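Local coordinates for protein threonine synthase (PDB 4F4F) that probably catalyses the pyridoxal-phosphate-dependent conversion of O-phospho-L-homoserine and water to L-threonine and phosphate, the last step of threonine biosynthesis, at residues Ala75-Met80 against Ala125-Tyr130; Pro112-Lys117 against Gln433-Leu438; Asn286-Leu291 against Ser312-Ile317. All blocks are in the same frame, centred on the assembly; numbering follows the deposited sequence.

Interaction 1. Residues Ala75-Met80 against Ala125-Tyr130; sequences ADFERM and ARMMDY
Met80 reaches across to Met127 and Tyr130 and loses more surface here than any other residue. Its CG is wedged over its own main chain (chi1 71°), and chi2 is anti. This puts Met80 SD 3.8 Å from Met127 CG. The bend at chi3 then turns Met80 CE to Tyr130 CB, 3.6 Å away. The Met80 chain crosses both partners at about a right angle. Tyr130 then runs on to Asp76, where Tyr130 CE2 lies 3.8 Å from Asp76 CG. The ring and carboxylate planes are 35° apart. Two roughly antiparallel helices, 74-86 and 117-134, pack here. Their local axes are 10.4 Å apart at the closest approach, with an angle of 145° between their directions. The contact joins the N-terminal part of the chain to the helix that follows the cofactor lysine loop. Arg126 is close to Met80 at the root of the side chain, CB to CB 4.0 Å, and Arg126 CD lies 3.6 Å from Met80 O. The Arg126 chain is extended from CG to NE, and its NH1 is hydrogen-bonded to Gln122 of the same helix. Phe77 adds a Met-aromatic contact. Met127 SD lies at the edge of the Phe77 ring, 5.3 Å from the centroid, while Leu61 and Leu64 of helix 56-64 also touch the Phe77 side chain.

Interaction 2. Residues Pro112-Lys117 against Gln433-Leu438; sequences PTLAFK and QLPAWL. With PLP (pyridoxal-5'-phosphate), chain C.
Leu114 meets Pro435, Trp437 and Leu438 because its CG lies beside the backbone N (chi1 -48°) and its end is extended (chi2 -176°). Trp437 uses a different first torsion, with CG flanked by both main-chain neighbours of CA (chi1 65°), and this brings the six-membered ring of the indole alongside Leu114. The fold is that of the type II pyridoxal-phosphate enzymes, and segment 112-117 is the loop that leads into helix 117-134 and ends at the cofactor lysine. The Leu114 backbone lies in the left-handed helical region. Both of its methyls work. Leu114 CD1 lies 3.8 Å from Leu438 CD2, and these two leucines reach toward each other tip to tip. Leu114 CD2 meets Pro435 CG at 3.8 Å. Trp437 instead slides past Leu114 in the opposite direction, its CZ2 being 3.9 Å from Leu114 CD2. The far end of the indole points its edge at the loop, where Trp437 CH2 lies 3.6 Å from Pro112 O. That oxygen also accepts a hydrogen bond from Gln181, and the indole makes a cation-pi contact with Arg89. A backbone hydrogen bond from Leu438 N to Pro435 O closes the turn of the C-terminal segment. At the other end of the loop, Lys117 CG packs on one face of the Phe116 ring. Backbone nitrogens of Gly260, Asn261, Phe262 and Asp264 and the hydroxyl of Thr414 bond to the cofactor. The Lys117 chain is extended and then bends at its last torsion. Lys117 NZ lies 1.8 Å from PLP C4A, modelled as a covalent link but long for an imine; a Schiff base is consistent with the family. Lys117 NZ also makes a weak hydrogen bond of 2.7 Å to PLP O3.

Interaction 3. Residues Asn286-Leu291 against Ser312-Ile317; sequences NDNDIL and SMDIQI. With PLP (pyridoxal-5'-phosphate), chain C.
Asn286 and Asp314 cross at about a right angle, with amide and carboxylate planes 60° apart. The Asn286 ND2 donates a weak hydrogen bond to Asp314 OD1, 2.7 Å long but bent to 125°. The same ND2 is also hydrogen-bonded to Ser310 OG. A chi1 of 70° folds the Asn286 amide back over its own chain. Asn286 OD1 can then accept from Asn288 N at 2.8 Å, in the carbonyl plane, and from Asn288 ND2 at 3.0 Å, tilted from that plane. The first of these bonds makes an Asx turn. Two donors thus fix the rotation of the Asn286 amide. Asp314 OD1 is also bonded to Thr308, and Asn288 OD1 accepts from Ala306 N, so an earlier part of the loop that carries 312-317 holds both groups. Water 1 links Asn286 N to the segment 312-317, and water 2 joins Ile290 N to Ile315 O. Farther along, Ile290 and Ile315 cross at about a right angle. Ile315 CD1 comes to 4.2 Å from Ile290 CG2. Ile290 CD1 packs 3.4 Å from Gln316 O. A bend at the last torsion of Met313 turns Met313 CE to Asn286 N, 3.7 Å away, while Met313 CG faces the cofactor, 3.7 Å from PLP C6. The segments join the start of helix 290-297 to a loop that, through Ser312 and Met313, lines the pyridoxal phosphate pocket of this type II enzyme.

How the interactions relate
From the N terminus, helix 74-86 comes first, and interaction 1 closes a loop when it meets helix 117-134. Interaction 2 opens inside that loop, at 112-117, and closes much later at 433-438, so the two cross. Interaction 3 follows interaction 1 in series and is nested inside the long loop of interaction 2. It ties the entry to helix 290-297, after strand 278-285, to the loop before helix 321-328. Interactions 2 and 3 both touch the pyridoxal phosphate, although their nearest atoms stay about 5 Å apart. Interaction 1 lies away from the cofactor and joins the N-terminal part to the cofactor-binding part. Interaction 2 ties the lysine loop to the C-terminal part.

Interaction 1. Residues Ala75-Met80 against Ala125-Tyr130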
loop_
_atom_site.group_PDB
_atom_site.type_symbol
_atom_site.label_atom_id
_atom_site.label_comp_id
_atom_site.label_asym_id
_atom_site.label_seq_id
_atom_site.Cartn_x
_atom_site.Cartn_y
_atom_site.Cartn_z
ATOM N N ALA A 75 -16.338 -20.442 0.030
ATOM C CA ALA A 75 -15.339 -21.384 -0.453
ATOM C C ALA A 75 -14.377 -20.695 -1.432
ATOM O O ALA A 75 -13.161 -20.951 -1.388
ATOM C CB ALA A 75 -16.011 -22.616 -1.105
ATOM N N ASP A 76 -14.905 -19.839 -2.311
ATOM C CA ASP A 76 -14.065 -19.126 -3.275
ATOM C C ASP A 76 -13.165 -18.107 -2.571
ATOM O O ASP A 76 -11.969 -18.026 -2.861
ATOM C CB ASP A 76 -14.904 -18.426 -4.344
ATOM C CG ASP A 76 -15.690 -19.401 -5.183
ATOM O OD1 ASP A 76 -15.062 -20.250 -5.822
ATOM O OD2 ASP A 76 -16.933 -19.336 -5.139
ATOM N N PHE A 77 -13.722 -17.348 -1.630
ATOM C CA PHE A 77 -12.897 -16.427 -0.822
ATOM C C PHE A 77 -11.783 -17.150 -0.029
ATOM O O PHE A 77 -10.636 -16.702 -0.062
ATOM C CB PHE A 77 -13.780 -15.534 0.063
ATOM C CG PHE A 77 -13.110 -14.254 0.534
ATOM C CD1 PHE A 77 -12.538 -13.365 -0.371
ATOM C CD2 PHE A 77 -13.133 -13.907 1.847
ATOM C CE1 PHE A 77 -11.936 -12.202 0.063
ATOM C CE2 PHE A 77 -12.549 -12.743 2.290
ATOM C CZ PHE A 77 -11.966 -11.866 1.400
ATOM N N GLU A 78 -12.104 -18.280 0.631
ATOM C CA GLU A 78 -11.093 -19.187 1.260
ATOM C C GLU A 78 -10.458 -20.211 0.295
ATOM O O GLU A 78 -10.332 -21.493 0.618
ATOM C CB GLU A 78 -11.710 -20.098 2.321
ATOM C CG GLU A 78 -10.637 -20.987 2.932
ATOM C CD GLU A 78 -11.146 -22.002 3.910
ATOM O OE1 GLU A 78 -10.349 -22.908 4.234
ATOM O OE2 GLU A 78 -12.312 -21.912 4.345
ATOM N N ARG A 79 -10.256 -19.786 -0.911
ATOM C CA ARG A 79 -9.257 -20.371 -1.749
ATOM C C ARG A 79 -8.338 -19.197 -2.059
ATOM O O ARG A 79 -7.154 -19.310 -1.987
ATOM C CB ARG A 79 -9.939 -20.890 -2.993
ATOM C CG ARG A 79 -9.080 -21.469 -4.090
ATOM C CD ARG A 79 -10.013 -21.745 -5.274
ATOM N NE ARG A 79 -9.983 -20.685 -6.294
ATOM C CZ ARG A 79 -10.596 -19.485 -6.273
ATOM N NH1 ARG A 79 -10.434 -18.672 -7.314
ATOM N NH2 ARG A 79 -11.342 -19.048 -5.266
ATOM N N MET A 80 -8.911 -18.051 -2.382
ATOM C CA MET A 80 -8.100 -16.965 -2.908
ATOM C C MET A 80 -7.249 -16.310 -1.785
ATOM O O MET A 80 -6.103 -15.956 -2.013
ATOM C CB MET A 80 -8.962 -15.969 -3.687
ATOM C CG MET A 80 -9.900 -15.099 -2.875
ATOM S SD MET A 80 -10.927 -14.063 -3.978
ATOM C CE MET A 80 -11.993 -15.184 -4.847
ATOM N N ALA A 125 -5.318 -8.915 -6.750
ATOM C CA ALA A 125 -5.268 -9.481 -8.117
ATOM C C ALA A 125 -6.209 -10.709 -8.240
ATOM O O ALA A 125 -6.889 -10.866 -9.272
ATOM C CB ALA A 125 -3.844 -9.801 -8.546
ATOM N N ARG A 126 -6.311 -11.504 -7.172
ATOM C CA ARG A 126 -7.186 -12.679 -7.148
ATOM C C ARG A 126 -8.652 -12.321 -6.990
ATOM O O ARG A 126 -9.505 -12.925 -7.632
ATOM C CB ARG A 126 -6.740 -13.684 -6.064
ATOM C CG ARG A 126 -5.394 -14.300 -6.378
ATOM C CD ARG A 126 -4.811 -15.208 -5.309
ATOM N NE ARG A 126 -3.639 -15.954 -5.787
ATOM C CZ ARG A 126 -2.396 -15.458 -5.827
ATOM N NH1 ARG A 126 -2.141 -14.207 -5.435
ATOM N NH2 ARG A 126 -1.399 -16.193 -6.259
ATOM N N MET A 127 -8.956 -11.332 -6.165
ATOM C CA MET A 127 -10.327 -10.861 -6.018
ATOM C C MET A 127 -10.806 -10.307 -7.353
ATOM O O MET A 127 -11.915 -10.586 -7.788
ATOM C CB MET A 127 -10.434 -9.777 -4.925
ATOM C CG MET A 127 -10.159 -10.323 -3.537
ATOM S SD MET A 127 -10.628 -9.209 -2.230
ATOM C CE MET A 127 -9.564 -7.776 -2.497
ATOM N N MET A 128 -9.951 -9.504 -8.002
ATOM C CA MET A 128 -10.294 -8.916 -9.280
ATOM C C MET A 128 -10.503 -10.010 -10.330
ATOM O O MET A 128 -11.432 -9.929 -11.113
ATOM C CB MET A 128 -9.235 -7.926 -9.739
ATOM C CG MET A 128 -9.609 -7.216 -11.039
ATOM S SD MET A 128 -8.388 -5.984 -11.589
ATOM C CE MET A 128 -8.184 -4.977 -10.121
ATOM N N ASP A 129 -9.654 -11.033 -10.334
ATOM C CA ASP A 129 -9.788 -12.140 -11.308
ATOM C C ASP A 129 -11.160 -12.829 -11.165
ATOM O O ASP A 129 -11.814 -13.174 -12.150
ATOM C CB ASP A 129 -8.665 -13.139 -11.065
ATOM C CG ASP A 129 -8.136 -13.773 -12.326
ATOM O OD1 ASP A 129 -7.969 -13.086 -13.351
ATOM O OD2 ASP A 129 -7.785 -14.955 -12.252
ATOM N N TYR A 130 -11.597 -12.963 -9.921
ATOM C CA TYR A 130 -12.852 -13.605 -9.594
ATOM C C TYR A 130 -14.027 -12.726 -10.038
ATOM O O TYR A 130 -14.968 -13.220 -10.675
ATOM C CB TYR A 130 -12.951 -13.944 -8.090
ATOM C CG TYR A 130 -14.282 -14.543 -7.759
ATOM C CD1 TYR A 130 -15.343 -13.724 -7.393
ATOM C CD2 TYR A 130 -14.509 -15.916 -7.880
ATOM C CE1 TYR A 130 -16.588 -14.261 -7.112
ATOM C CE2 TYR A 130 -15.760 -16.460 -7.611
ATOM C CZ TYR A 130 -16.792 -15.615 -7.233
ATOM O OH TYR A 130 -18.068 -16.098 -6.972
#

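Interaction 2. Residues Pro112-Lys117 against Gln433-Leu438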
loop_
_atom_site.group_PDB
_atom_site.type_symbol
_atom_site.label_atom_id
_atom_site.label_comp_id
_atom_site.label_asym_id
_atom_site.label_seq_id
_atom_site.Cartn_x
_atom_site.Cartn_y
_atom_site.Cartn_z
ATOM N N PRO A 112 6.464 -12.033 -2.206
ATOM C CA PRO A 112 7.226 -12.276 -3.431
ATOM C C PRO A 112 8.145 -11.167 -3.861
ATOM O O PRO A 112 9.075 -11.452 -4.598
ATOM C CB PRO A 112 6.131 -12.475 -4.496
ATOM C CG PRO A 112 4.965 -12.926 -3.730
ATOM C CD PRO A 112 5.026 -12.217 -2.426
ATOM N N THR A 113 7.910 -9.918 -3.423
ATOM C CA THR A 113 8.816 -8.823 -3.797
ATOM C C THR A 113 9.475 -8.140 -2.610
ATOM O O THR A 113 9.999 -7.024 -2.737
ATOM C CB THR A 113 8.155 -7.744 -4.726
ATOM O OG1 THR A 113 7.179 -6.970 -4.015
ATOM C CG2 THR A 113 7.573 -8.380 -5.980
ATOM N N LEU A 114 9.445 -8.810 -1.454
ATOM C CA LEU A 114 10.123 -8.327 -0.255
ATOM C C LEU A 114 9.654 -6.953 0.186
ATOM O O LEU A 114 10.421 -6.162 0.725
ATOM C CB LEU A 114 11.641 -8.309 -0.483
ATOM C CG LEU A 114 12.244 -9.587 -1.086
ATOM C CD1 LEU A 114 13.772 -9.450 -1.168
ATOM C CD2 LEU A 114 11.836 -10.811 -0.294
ATOM N N ALA A 115 8.387 -6.653 -0.051
ATOM C CA ALA A 115 7.843 -5.353 0.320
ATOM C C ALA A 115 6.334 -5.386 0.582
ATOM O O ALA A 115 5.607 -6.227 0.080
ATOM C CB ALA A 115 8.167 -4.315 -0.743
ATOM N N PHE A 116 5.896 -4.440 1.391
ATOM C CA PHE A 116 4.588 -4.531 2.023
ATOM C C PHE A 116 3.421 -4.452 1.021
ATOM O O PHE A 116 2.336 -4.959 1.317
ATOM C CB PHE A 116 4.468 -3.468 3.128
ATOM C CG PHE A 116 3.829 -2.228 2.663
ATOM C CD1 PHE A 116 4.543 -1.313 1.961
ATOM C CD2 PHE A 116 2.486 -2.014 2.882
ATOM C CE1 PHE A 116 3.939 -0.188 1.493
ATOM C CE2 PHE A 116 1.881 -0.862 2.404
ATOM C CZ PHE A 116 2.609 0.035 1.713
ATOM N N LYS A 117 3.636 -3.852 -0.160
ATOM C CA LYS A 117 2.569 -3.839 -1.198
ATOM C C LYS A 117 2.129 -5.245 -1.668
ATOM O O LYS A 117 1.003 -5.427 -2.129
ATOM C CB LYS A 117 2.936 -2.905 -2.371
ATOM C CG LYS A 117 2.923 -1.456 -1.942
ATOM C CD LYS A 117 3.267 -0.505 -3.077
ATOM C CE LYS A 117 3.372 0.944 -2.603
ATOM N NZ LYS A 117 4.471 1.144 -1.643
ATOM N N GLN A 433 21.761 -9.339 2.432
ATOM C CA GLN A 433 21.674 -10.540 1.614
ATOM C C GLN A 433 20.202 -10.870 1.324
ATOM O O GLN A 433 19.332 -10.783 2.209
ATOM C CB GLN A 433 22.380 -11.702 2.311
ATOM N N LEU A 434 19.921 -11.242 0.079
ATOM C CA LEU A 434 18.587 -11.680 -0.317
ATOM C C LEU A 434 18.225 -12.939 0.437
ATOM O O LEU A 434 19.102 -13.706 0.803
ATOM C CB LEU A 434 18.541 -11.968 -1.820
ATOM C CG LEU A 434 18.619 -10.763 -2.759
ATOM C CD1 LEU A 434 19.149 -11.196 -4.125
ATOM C CD2 LEU A 434 17.253 -10.095 -2.888
ATOM N N PRO A 435 16.924 -13.165 0.673
ATOM C CA PRO A 435 16.505 -14.471 1.178
ATOM C C PRO A 435 16.982 -15.597 0.249
ATOM O O PRO A 435 17.151 -15.384 -0.957
ATOM C CB PRO A 435 14.970 -14.398 1.159
ATOM C CG PRO A 435 14.656 -12.962 1.003
ATOM C CD PRO A 435 15.784 -12.306 0.318
ATOM N N ALA A 436 17.174 -16.785 0.814
ATOM C CA ALA A 436 17.710 -17.931 0.088
ATOM C C ALA A 436 16.880 -18.295 -1.142
ATOM O O ALA A 436 17.435 -18.612 -2.179
ATOM C CB ALA A 436 17.838 -19.140 1.018
ATOM N N TRP A 437 15.552 -18.230 -1.034
ATOM C CA TRP A 437 14.684 -18.632 -2.155
ATOM C C TRP A 437 14.817 -17.656 -3.318
ATOM O O TRP A 437 14.494 -17.993 -4.454
ATOM C CB TRP A 437 13.238 -18.816 -1.698
ATOM C CG TRP A 437 12.616 -17.534 -1.241
ATOM C CD1 TRP A 437 12.598 -16.991 0.040
ATOM C CD2 TRP A 437 11.938 -16.565 -2.083
ATOM N NE1 TRP A 437 11.966 -15.784 0.049
ATOM C CE2 TRP A 437 11.549 -15.464 -1.201
ATOM C CE3 TRP A 437 11.637 -16.492 -3.450
ATOM C CZ2 TRP A 437 10.873 -14.360 -1.672
ATOM C CZ3 TRP A 437 10.951 -15.370 -3.912
ATOM C CH2 TRP A 437 10.577 -14.332 -3.039
ATOM N N LEU A 438 15.344 -16.457 -3.054
ATOM C CA LEU A 438 15.567 -15.462 -4.091
ATOM C C LEU A 438 17.063 -15.315 -4.423
ATOM O O LEU A 438 17.467 -14.423 -5.183
ATOM C CB LEU A 438 14.967 -14.141 -3.610
ATOM C CG LEU A 438 14.306 -13.160 -4.569
ATOM C CD1 LEU A 438 13.475 -13.842 -5.653
ATOM C CD2 LEU A 438 13.462 -12.195 -3.733
HETATM N N1 PLP C . 7.444 1.904 2.757
HETATM C C2 PLP C . 7.652 1.142 1.616
HETATM C C2A PLP C . 8.793 0.161 1.453
HETATM C C3 PLP C . 6.694 1.260 0.479
HETATM O O3 PLP C . 6.892 0.495 -0.654
HETATM C C4 PLP C . 5.560 2.241 0.641
HETATM C C4A PLP C . 4.522 2.451 -0.414
HETATM C C5 PLP C . 5.427 2.997 1.911
HETATM C C6 PLP C . 6.397 2.764 2.914
HETATM C C5A PLP C . 4.235 3.959 2.095
HETATM O O4P PLP C . 2.904 3.292 2.091
HETATM P P PLP C . 1.444 4.048 2.043
HETATM O O1P PLP C . 1.493 5.085 3.154
HETATM O O2P PLP C . 1.397 4.643 0.650
HETATM O O3P PLP C . 0.363 3.008 2.248
#

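Interaction 3. Residues Asn286-Leu291 against Ser312-Ile317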
loop_
_atom_site.group_PDB
_atom_site.type_symbol
_atom_site.label_atom_id
_atom_site.label_comp_id
_atom_site.label_asym_id
_atom_site.label_seq_id
_atom_site.Cartn_x
_atom_site.Cartn_y
_atom_site.Cartn_z
ATOM N N ASN A 286 9.505 10.772 5.848
ATOM C CA ASN A 286 10.828 11.262 5.523
ATOM C C ASN A 286 10.818 12.796 5.407
ATOM O O ASN A 286 9.863 13.439 5.870
ATOM C CB ASN A 286 11.455 10.486 4.329
ATOM C CG ASN A 286 10.811 10.764 2.968
ATOM O OD1 ASN A 286 10.286 11.846 2.693
ATOM N ND2 ASN A 286 10.908 9.772 2.078
ATOM N N ASP A 287 11.883 13.390 4.847
ATOM C CA ASP A 287 11.955 14.852 4.641
ATOM C C ASP A 287 10.754 15.439 3.882
ATOM O O ASP A 287 10.467 16.619 3.988
ATOM C CB ASP A 287 13.258 15.216 3.891
ATOM C CG ASP A 287 14.493 14.644 4.572
ATOM O OD1 ASP A 287 14.995 15.274 5.508
ATOM O OD2 ASP A 287 14.903 13.523 4.221
ATOM N N ASN A 288 10.060 14.613 3.114
ATOM C CA ASN A 288 8.793 15.021 2.505
ATOM C C ASN A 288 7.701 14.844 3.554
ATOM O O ASN A 288 7.072 13.792 3.673
ATOM C CB ASN A 288 8.533 14.181 1.266
ATOM C CG ASN A 288 9.614 14.367 0.233
ATOM O OD1 ASN A 288 9.603 15.345 -0.496
ATOM N ND2 ASN A 288 10.564 13.441 0.176
ATOM N N ASP A 289 7.504 15.894 4.329
ATOM C CA ASP A 289 6.848 15.782 5.612
ATOM C C ASP A 289 5.508 16.520 5.656
ATOM O O ASP A 289 5.068 16.935 6.739
ATOM C CB ASP A 289 7.811 16.296 6.688
ATOM C CG ASP A 289 8.086 17.789 6.593
ATOM O OD1 ASP A 289 7.834 18.463 5.557
ATOM O OD2 ASP A 289 8.589 18.295 7.611
ATOM N N ILE A 290 4.839 16.622 4.506
ATOM C CA ILE A 290 3.519 17.259 4.437
ATOM C C ILE A 290 2.600 16.782 5.550
ATOM O O ILE A 290 1.959 17.589 6.208
ATOM C CB ILE A 290 2.843 17.102 3.039
ATOM C CG1 ILE A 290 1.651 18.071 2.935
ATOM C CG2 ILE A 290 2.440 15.650 2.718
ATOM C CD1 ILE A 290 1.113 18.147 1.530
ATOM N N LEU A 291 2.613 15.480 5.818
ATOM C CA LEU A 291 1.709 14.916 6.835
ATOM C C LEU A 291 2.122 15.346 8.241
ATOM O O LEU A 291 1.269 15.662 9.076
ATOM C CB LEU A 291 1.627 13.407 6.721
ATOM C CG LEU A 291 1.000 12.848 5.421
ATOM C CD1 LEU A 291 1.199 11.335 5.323
ATOM C CD2 LEU A 291 -0.486 13.168 5.334
ATOM N N SER A 312 10.116 5.264 -1.636
ATOM C CA SER A 312 8.669 4.939 -1.667
ATOM C C SER A 312 7.811 5.892 -0.800
ATOM O O SER A 312 6.589 5.860 -0.847
ATOM C CB SER A 312 8.415 3.492 -1.247
ATOM O OG SER A 312 9.141 2.581 -2.077
ATOM N N MET A 313 8.466 6.735 -0.008
ATOM C CA MET A 313 7.786 7.732 0.792
ATOM C C MET A 313 8.076 9.156 0.298
ATOM O O MET A 313 7.725 10.135 0.950
ATOM C CB MET A 313 8.176 7.547 2.267
ATOM C CG MET A 313 7.646 6.257 2.868
ATOM S SD MET A 313 8.558 5.758 4.351
ATOM C CE MET A 313 8.470 7.243 5.357
ATOM N N ASP A 314 8.693 9.269 -0.871
ATOM C CA ASP A 314 8.997 10.576 -1.440
ATOM C C ASP A 314 7.739 11.113 -2.118
ATOM O O ASP A 314 7.594 11.038 -3.340
ATOM C CB ASP A 314 10.182 10.482 -2.403
ATOM C CG ASP A 314 11.545 10.362 -1.673
ATOM O OD1 ASP A 314 11.613 10.487 -0.433
ATOM O OD2 ASP A 314 12.571 10.155 -2.363
ATOM N N ILE A 315 6.815 11.625 -1.297
ATOM C CA ILE A 315 5.510 12.104 -1.774
ATOM C C ILE A 315 5.398 13.607 -1.679
ATOM O O ILE A 315 5.875 14.210 -0.701
ATOM C CB ILE A 315 4.315 11.515 -0.973
ATOM C CG1 ILE A 315 4.481 11.737 0.558
ATOM C CG2 ILE A 315 4.141 10.044 -1.308
ATOM C CD1 ILE A 315 3.172 11.783 1.357
ATOM N N GLN A 316 4.743 14.205 -2.673
ATOM C CA GLN A 316 4.350 15.621 -2.605
ATOM C C GLN A 316 3.007 15.757 -1.861
ATOM O O GLN A 316 2.836 16.618 -1.001
ATOM C CB GLN A 316 4.251 16.219 -4.010
ATOM C CG GLN A 316 4.020 17.716 -3.971
ATOM C CD GLN A 316 4.389 18.404 -5.275
ATOM O OE1 GLN A 316 3.775 18.171 -6.315
ATOM N NE2 GLN A 316 5.396 19.255 -5.217
ATOM N N ILE A 317 2.073 14.875 -2.209
ATOM C CA ILE A 317 0.766 14.770 -1.547
ATOM C C ILE A 317 0.491 13.303 -1.191
ATOM O O ILE A 317 1.100 12.393 -1.724
ATOM C CB ILE A 317 -0.393 15.304 -2.422
ATOM C CG1 ILE A 317 -0.494 14.541 -3.753
ATOM C CG2 ILE A 317 -0.270 16.812 -2.661
ATOM C CD1 ILE A 317 -1.682 14.969 -4.626
HETATM N N1 PLP C . 7.444 1.904 2.757
HETATM C C2 PLP C . 7.652 1.142 1.616
HETATM C C2A PLP C . 8.793 0.161 1.453
HETATM C C3 PLP C . 6.694 1.260 0.479
HETATM O O3 PLP C . 6.892 0.495 -0.654
HETATM C C4 PLP C . 5.560 2.241 0.641
HETATM C C4A PLP C . 4.522 2.451 -0.414
HETATM C C5 PLP C . 5.427 2.997 1.911
HETATM C C6 PLP C . 6.397 2.764 2.914
HETATM C C5A PLP C . 4.235 3.959 2.095
HETATM O O4P PLP C . 2.904 3.292 2.091
HETATM P P PLP C . 1.444 4.048 2.043
HETATM O O1P PLP C . 1.493 5.085 3.154
HETATM O O2P PLP C . 1.397 4.643 0.650
HETATM O O3P PLP C . 0.363 3.008 2.248
HETATM O O HOH W 1 7.608 11.063 3.620
HETATM O O HOH W 2 5.721 16.073 1.645
#